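Local atomic coordinates of AvtR (Acidianus filamentous virus 6, PDB entry 4HV0), a protein that probably binds DNA through ribbon-helix-helix modules and regulates transcription of viral genes in a hyperthermophilic archaeal host. Residues L88-F91 against L92-I96. Residues are numbered along the deposited sequence; the frame is centred on the assembly and turned at random.
Sequences LNRF and LKEMI
Leu-92 and Leu-88 sit one turn apart on the helix 88-97 and pack against each other on its inner face. CD1 of Leu-88 lies 4.0 Å from CG of Leu-92, the two side chains crossing at a slant. Leu-92 turns its CG away from its own carbonyl carbon (chi1 -63°), which lays its branches against the Leu-88 side chain, with Leu-92 CD1 4.0 Å from Leu-88 CG. The carbonyl O of Leu-88 accepts the N-H of Leu-92 at 2.8 Å in a nearly straight bond, and the three following i to i+4 bonds carry the helix on to Met-95. Phe-91 has CG opposite its backbone N (chi1 172°), and this sets the ring obliquely alongside the Leu-92 peptide, with Phe-91 CD2 4.5 Å from Leu-92 CG. Leu-88 touches Leu-32 and Leu-92 touches Ile-31, both of helix 24-36, while Val-9 of helix 7-19 also meets Leu-92; these two helices and strand 3-6 make up a ribbon-helix-helix module, on which helix 88-97 packs.

On the outer side, Arg-90 and Glu-94 run side by side and form a salt bridge. NE of Arg-90 donates to OE2 of Glu-94 at 3.0 Å; the oxygen lies at the guanidinium edge, in its plane, but is met on its anti side and well out of the carboxylate plane, the two flat groups being turned 41° apart. Arg-90 NH1 is held separately by the carbonyl of Gly-85, which ties the first turn of helix 88-97 back to the link that follows helix 71-84. Lys-93 NZ makes a salt bridge with OE2 of Glu-6, whose backbone N donates to Asn-89 OD1. The helix is thus amphipathic, with leucines seated on the neighbouring helices and an ion pair tying successive turns on its exposed side.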
# COMPACT_ATOMS: atom_id res chain seq x y z
N LEU A 88 -4.47 5.97 2.33
CA LEU A 88 -4.11 4.62 2.15
C LEU A 88 -3.25 4.16 3.34
O LEU A 88 -3.40 3.02 3.84
CB LEU A 88 -3.35 4.46 0.86
CG LEU A 88 -2.93 3.02 0.59
CD1 LEU A 88 -4.04 2.04 0.81
CD2 LEU A 88 -2.50 3.06 -0.85
N ASN A 89 -2.35 5.04 3.79
CA ASN A 89 -1.43 4.68 4.87
C ASN A 89 -2.21 4.35 6.11
O ASN A 89 -1.93 3.38 6.77
CB ASN A 89 -0.45 5.81 5.22
CG ASN A 89 0.46 5.47 6.43
OD1 ASN A 89 1.43 4.73 6.30
ND2 ASN A 89 0.16 6.00 7.57
N ARG A 90 -3.18 5.19 6.45
CA ARG A 90 -3.93 4.94 7.64
C ARG A 90 -4.78 3.65 7.49
O ARG A 90 -4.91 2.90 8.45
CB ARG A 90 -4.85 6.10 7.98
CG ARG A 90 -5.52 5.98 9.35
CD ARG A 90 -6.45 7.15 9.54
NE ARG A 90 -7.83 6.67 9.60
CZ ARG A 90 -8.89 7.27 9.07
NH1 ARG A 90 -8.78 8.39 8.40
NH2 ARG A 90 -10.07 6.72 9.21
N PHE A 91 -5.32 3.40 6.30
CA PHE A 91 -6.06 2.18 6.05
C PHE A 91 -5.18 0.95 6.27
O PHE A 91 -5.53 0.07 7.03
CB PHE A 91 -6.60 2.25 4.62
CG PHE A 91 -7.22 1.00 4.12
CD1 PHE A 91 -8.56 0.77 4.29
CD2 PHE A 91 -6.49 0.13 3.35
CE1 PHE A 91 -9.14 -0.38 3.78
CE2 PHE A 91 -7.06 -1.01 2.81
CZ PHE A 91 -8.39 -1.27 3.03
N LEU A 92 -4.00 0.93 5.67
CA LEU A 92 -3.05 -0.17 5.90
C LEU A 92 -2.61 -0.27 7.36
O LEU A 92 -2.46 -1.36 7.89
CB LEU A 92 -1.81 -0.01 5.03
CG LEU A 92 -2.01 -0.05 3.53
CD1 LEU A 92 -0.78 0.50 2.85
CD2 LEU A 92 -2.26 -1.49 3.10
N LYS A 93 -2.47 0.86 8.03
CA LYS A 93 -2.08 0.88 9.45
C LYS A 93 -3.16 0.25 10.34
O LYS A 93 -2.85 -0.48 11.27
CB LYS A 93 -1.81 2.32 9.89
CG LYS A 93 -0.97 2.50 11.14
CD LYS A 93 -0.46 3.94 11.27
CE LYS A 93 -1.56 5.02 11.33
NZ LYS A 93 -1.14 6.46 11.42
N GLU A 94 -4.42 0.53 10.05
CA GLU A 94 -5.52 -0.04 10.82
C GLU A 94 -5.69 -1.54 10.59
O GLU A 94 -6.19 -2.27 11.45
CB GLU A 94 -6.83 0.65 10.45
CG GLU A 94 -6.90 2.11 10.88
CD GLU A 94 -8.23 2.74 10.59
OE1 GLU A 94 -9.20 2.01 10.20
OE2 GLU A 94 -8.34 3.97 10.77
N MSE A 95 -5.34 -1.98 9.40
CA MSE A 95 -5.42 -3.36 9.02
C MSE A 95 -4.34 -4.13 9.74
O MSE A 95 -4.59 -5.21 10.23
CB MSE A 95 -5.20 -3.32 7.53
CG MSE A 95 -5.64 -4.61 6.92
SE MSE A 95 -4.68 -4.62 5.23
CE MSE A 95 -2.92 -5.28 5.80
N ILE A 96 -3.14 -3.55 9.82
CA ILE A 96 -2.04 -4.13 10.60
C ILE A 96 -2.52 -4.35 12.03
O ILE A 96 -2.61 -5.49 12.51
CB ILE A 96 -0.81 -3.19 10.64
CG1 ILE A 96 -0.24 -2.88 9.25
CG2 ILE A 96 0.28 -3.75 11.55
CD1 ILE A 96 -0.39 -3.98 8.23